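Local structure of hypothetical protein, IPT/TIG domain protein (Bacteroides ovatus, 4HW6) at residues I289-K294 with G317-P322; G136-I141 with L155-Q160. The protein is of unknown function but probably binds carbohydrate as an auxiliary nutrient-binding protein, joining an IPT/TIG domain to a six-bladed beta-propeller. All blocks are in the same frame, centred on the assembly; numbering follows the deposited sequence. Where two conformers were deposited one is given.

Interaction 1: residues I289-K294 with G317-P322. With EDO (1,2-ethanediol), chain G.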
# COMPACT_ATOMS: atom_id res chain seq x y z
N ILE A 289 10.19 9.56 12.72
CA ILE A 289 11.27 10.09 11.93
C ILE A 289 12.14 8.93 11.47
O ILE A 289 12.84 8.28 12.28
CB ILE A 289 12.16 11.06 12.74
CG1 ILE A 289 11.33 12.08 13.53
CG2 ILE A 289 13.16 11.75 11.81
CD1 ILE A 289 12.14 12.79 14.60
N ILE A 290 12.05 8.63 10.17
CA ILE A 290 12.85 7.60 9.56
C ILE A 290 14.22 8.18 9.20
O ILE A 290 14.29 9.15 8.45
CB ILE A 290 12.19 7.00 8.33
CG1 ILE A 290 10.76 6.50 8.66
CG2 ILE A 290 13.04 5.85 7.81
CD1 ILE A 290 10.00 6.00 7.44
N TYR A 291 15.28 7.62 9.80
CA TYR A 291 16.64 8.05 9.51
C TYR A 291 17.08 7.21 8.32
O TYR A 291 17.61 6.11 8.45
CB TYR A 291 17.58 7.81 10.70
CG TYR A 291 17.52 8.79 11.85
CD1 TYR A 291 16.33 9.36 12.29
CD2 TYR A 291 18.69 9.13 12.53
CE1 TYR A 291 16.30 10.26 13.35
CE2 TYR A 291 18.68 10.01 13.60
CZ TYR A 291 17.48 10.56 14.03
OH TYR A 291 17.48 11.45 15.09
N ASN A 292 16.79 7.70 7.11
CA ASN A 292 17.00 6.91 5.91
C ASN A 292 18.44 6.46 5.72
O ASN A 292 18.68 5.36 5.25
CB ASN A 292 16.56 7.67 4.64
CG ASN A 292 15.18 8.29 4.75
OD1 ASN A 292 15.04 9.49 4.53
ND2 ASN A 292 14.16 7.49 5.07
N GLY A 293 19.39 7.32 6.06
CA GLY A 293 20.79 7.03 5.93
C GLY A 293 21.46 6.43 7.14
O GLY A 293 22.60 5.99 7.03
N LYS A 294 20.78 6.41 8.29
CA LYS A 294 21.38 5.89 9.54
C LYS A 294 20.69 4.65 10.10
O LYS A 294 21.09 4.13 11.15
CB LYS A 294 21.42 6.97 10.63
CG LYS A 294 22.03 8.28 10.19
CD LYS A 294 23.45 8.15 9.74
CE LYS A 294 24.01 9.55 9.50
NZ LYS A 294 25.43 9.50 9.08
N GLY A 317 16.04 -0.22 15.40
CA GLY A 317 17.31 -0.15 14.72
C GLY A 317 18.41 0.33 15.63
O GLY A 317 18.18 0.62 16.81
N GLN A 318 19.61 0.40 15.07
CA GLN A 318 20.75 1.02 15.73
C GLN A 318 21.38 2.00 14.76
O GLN A 318 21.74 1.65 13.63
CB GLN A 318 21.77 -0.02 16.18
CG GLN A 318 22.91 0.62 16.93
CD GLN A 318 23.83 -0.39 17.55
OE1 GLN A 318 23.51 -0.99 18.59
NE2 GLN A 318 24.96 -0.62 16.91
N HIS A 319 21.47 3.24 15.21
CA HIS A 319 22.02 4.33 14.43
C HIS A 319 23.39 3.95 13.87
O HIS A 319 24.29 3.56 14.62
CB HIS A 319 22.14 5.53 15.36
CG HIS A 319 22.40 6.85 14.68
ND1 HIS A 319 23.55 7.11 13.97
CD2 HIS A 319 21.69 8.00 14.73
CE1 HIS A 319 23.53 8.38 13.59
NE2 HIS A 319 22.42 8.95 14.04
N SER A 320 23.51 4.05 12.55
CA SER A 320 24.76 3.78 11.81
C SER A 320 25.19 2.29 11.78
O SER A 320 26.35 1.99 11.49
CB SER A 320 25.91 4.69 12.31
OG SER A 320 25.51 6.06 12.30
N SER A 321 24.25 1.38 12.05
CA SER A 321 24.53 -0.05 12.02
C SER A 321 23.54 -0.73 11.09
O SER A 321 22.50 -1.23 11.51
CB SER A 321 24.44 -0.66 13.43
OG SER A 321 24.87 -2.02 13.42
N PRO A 322 23.83 -0.72 9.78
CA PRO A 322 22.90 -1.36 8.83
C PRO A 322 22.89 -2.87 8.96
O PRO A 322 23.91 -3.51 9.24
CB PRO A 322 23.46 -0.93 7.47
CG PRO A 322 24.93 -0.76 7.72
CD PRO A 322 25.01 -0.15 9.10
C1 EDO G . 25.90 -5.89 5.62
O1 EDO G . 27.24 -5.42 5.36
C2 EDO G . 25.13 -4.86 6.45
O2 EDO G . 25.70 -4.76 7.76
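The backbone carbonyl oxygen of K294 accepts a hydrogen bond from S320 N at 2.8 Å. H319 CA also lies 3.4 Å from K294 O, in the range of a CA-H...O contact, so one oxygen receives two approaches from a type II beta turn. That turn runs from Q318 to S321, with H319 and S320 at its corners, and is closed by S321 N to Q318 O. It follows the outermost strand of a propeller blade, strand 313-315, and meets the tight connection between two strands of the same blade, 286-291 and 296-301, in which K294 N bonds back to Y291 O; Y291 is itself the centre of an inverse gamma turn. The H319 imidazole meets two side chains of this connection. Over one face lies the aliphatic start of K294: its CB stands 3.9 Å from the ring centroid and only 9° off the normal, a CH-pi contact. H319 CD2 meets Y291 CE2 at 3.8 Å with the two planes at 75°, an oblique pairing. H319 holds CG anti to its backbone N (chi1 -167°), which lays the ring alongside K294, the two side chains pointing the same way. Both imidazole nitrogens have partners, NE2 bonding to T271 OG1, while Y291 OH is taken by D270. Further along, P322 O receives O2 of a 1,2-ethanediol, probably from the crystallisation liquor. Within the turn itself, H319 ND1 and S320 OG share a hydrogen bond of 2.8 Å.

Interaction 2: residues G136-I141 with L155-Q160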
# COMPACT_ATOMS: atom_id res chain seq x y z
N GLY A 136 5.69 2.64 -20.70
CA GLY A 136 7.12 2.42 -20.46
C GLY A 136 7.39 1.85 -19.09
O GLY A 136 6.60 1.03 -18.60
N ALA A 137 8.50 2.29 -18.48
CA ALA A 137 8.81 2.01 -17.10
C ALA A 137 9.35 3.27 -16.42
O ALA A 137 9.45 4.35 -17.04
CB ALA A 137 9.79 0.81 -16.98
N PHE A 138 9.69 3.14 -15.14
CA PHE A 138 9.87 4.31 -14.27
C PHE A 138 11.29 4.47 -13.77
O PHE A 138 11.86 3.55 -13.18
CB PHE A 138 8.87 4.19 -13.12
CG PHE A 138 7.48 3.93 -13.60
CD1 PHE A 138 6.88 4.82 -14.49
CD2 PHE A 138 6.80 2.78 -13.26
CE1 PHE A 138 5.61 4.58 -14.97
CE2 PHE A 138 5.53 2.54 -13.73
CZ PHE A 138 4.94 3.44 -14.61
N ASP A 139 11.84 5.67 -13.94
CA ASP A 139 13.23 5.96 -13.54
C ASP A 139 13.44 5.95 -12.04
O ASP A 139 14.46 5.46 -11.57
CB ASP A 139 13.72 7.29 -14.10
CG ASP A 139 14.07 7.23 -15.57
OD1 ASP A 139 14.41 6.14 -16.12
OD2 ASP A 139 14.02 8.31 -16.19
N ASN A 140 12.51 6.50 -11.27
CA ASN A 140 12.73 6.67 -9.83
C ASN A 140 11.43 6.87 -9.10
O ASN A 140 10.84 7.97 -9.12
CB ASN A 140 13.65 7.87 -9.60
CG ASN A 140 14.14 8.00 -8.17
OD1 ASN A 140 13.79 7.19 -7.32
ND2 ASN A 140 14.97 9.00 -7.92
N ILE A 141 10.98 5.83 -8.41
CA ILE A 141 9.72 5.88 -7.69
C ILE A 141 10.04 6.19 -6.21
O ILE A 141 10.11 5.31 -5.36
CB ILE A 141 8.91 4.57 -7.85
CG1 ILE A 141 8.86 4.10 -9.31
CG2 ILE A 141 7.49 4.78 -7.35
CD1 ILE A 141 8.47 2.63 -9.46
N LEU A 155 -2.92 8.64 -7.54
CA LEU A 155 -1.67 8.35 -6.83
C LEU A 155 -0.53 9.07 -7.52
O LEU A 155 -0.36 8.98 -8.74
CB LEU A 155 -1.38 6.86 -6.88
CG LEU A 155 -0.07 6.38 -6.29
CD1 LEU A 155 -0.10 6.56 -4.77
CD2 LEU A 155 0.11 4.90 -6.65
N TYR A 156 0.26 9.79 -6.75
CA TYR A 156 1.36 10.57 -7.29
C TYR A 156 2.67 10.08 -6.71
O TYR A 156 2.72 9.57 -5.59
CB TYR A 156 1.21 12.05 -6.91
CG TYR A 156 -0.01 12.70 -7.48
CD1 TYR A 156 0.02 13.31 -8.73
CD2 TYR A 156 -1.21 12.73 -6.78
CE1 TYR A 156 -1.09 13.92 -9.27
CE2 TYR A 156 -2.34 13.33 -7.32
CZ TYR A 156 -2.27 13.94 -8.55
OH TYR A 156 -3.37 14.53 -9.11
N TRP A 157 3.75 10.28 -7.45
CA TRP A 157 5.07 10.11 -6.87
C TRP A 157 6.08 11.07 -7.38
O TRP A 157 6.02 11.45 -8.54
CB TRP A 157 5.60 8.67 -6.94
CG TRP A 157 6.02 8.13 -8.27
CD1 TRP A 157 7.19 8.37 -8.93
CD2 TRP A 157 5.32 7.16 -9.04
NE1 TRP A 157 7.25 7.62 -10.08
CE2 TRP A 157 6.11 6.87 -10.18
CE3 TRP A 157 4.10 6.51 -8.89
CZ2 TRP A 157 5.72 5.96 -11.14
CZ3 TRP A 157 3.71 5.60 -9.88
CH2 TRP A 157 4.53 5.35 -10.98
N VAL A 158 6.95 11.52 -6.48
CA VAL A 158 8.13 12.29 -6.85
C VAL A 158 9.21 11.34 -7.29
O VAL A 158 9.26 10.18 -6.84
CB VAL A 158 8.66 13.16 -5.71
CG1 VAL A 158 7.71 14.33 -5.42
CG2 VAL A 158 8.88 12.34 -4.43
N GLY A 159 10.12 11.85 -8.11
CA GLY A 159 11.21 11.09 -8.67
C GLY A 159 12.59 11.68 -8.48
O GLY A 159 13.49 11.35 -9.23
N GLN A 160 12.77 12.53 -7.46
CA GLN A 160 14.02 13.28 -7.26
C GLN A 160 14.36 14.07 -8.52
O GLN A 160 13.59 14.97 -8.90
CB GLN A 160 15.15 12.36 -6.79
CG GLN A 160 14.90 11.79 -5.41
CD GLN A 160 16.00 10.86 -4.94
OE1 GLN A 160 16.38 9.90 -5.63
NE2 GLN A 160 16.52 11.14 -3.76
O HOH W 1 9.67 8.08 -12.00
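The loop G136-I141 draws closest to 155-160 at N140 and G159, whose CA atoms are 4.8 Å apart, and G159 CA makes a CA-H...O contact with N140 O (3.2 Å). N140 reaches across with its amide: ND2 donates to Q160 OE1 at 2.8 Å, on a lone pair and in the Q160 carbonyl plane, and OE1 lies in the amide plane of N140, although the two amide planes are turned 73° apart. I141 CG2 stands 3.6 Å from the centroid of the five-membered ring of W157, directly over its face, whereas the W157 edge points at the face of F138, CZ2 lying 3.6 Å from F138 CG with planes at 82°, an edge-to-face pair. A chi1 of 72° sets W157 CG between its backbone N and carbonyl carbon, and from there the indole offers I141 a face and F138 an edge. Its NE1 donates to a water 3.1 Å away, which also takes a weak bond from N140 N. Strand 154-158 is an inner strand of its antiparallel propeller blade: W157 also packs on R165 and V167 of strand 164-168 and on M144 of strand 143-146, an edge strand that the loop leads into.

Overall arrangement
Interactions 1 and 2 belong to different blades of the beta-propeller: 289-294 starts on strand 286-291 of the sheet of strands 276-280 to 313-315, and 155-160 on strand 154-158 of that of strands 130-131 to 173-177. Their centres are 24 Å apart and their nearest atoms about 9 Å apart, without touching, and along the chain interaction 2 closes before interaction 1 opens. In each, a loop meets an inner strand or the turn that follows it, but the settings differ: interaction 1 is a surface contact 23 Å from the centre of the chain, interaction 2 a buried one at 16 Å. The 1,2-ethanediol bonds to P322 O, at the far end of 317-322 from G317.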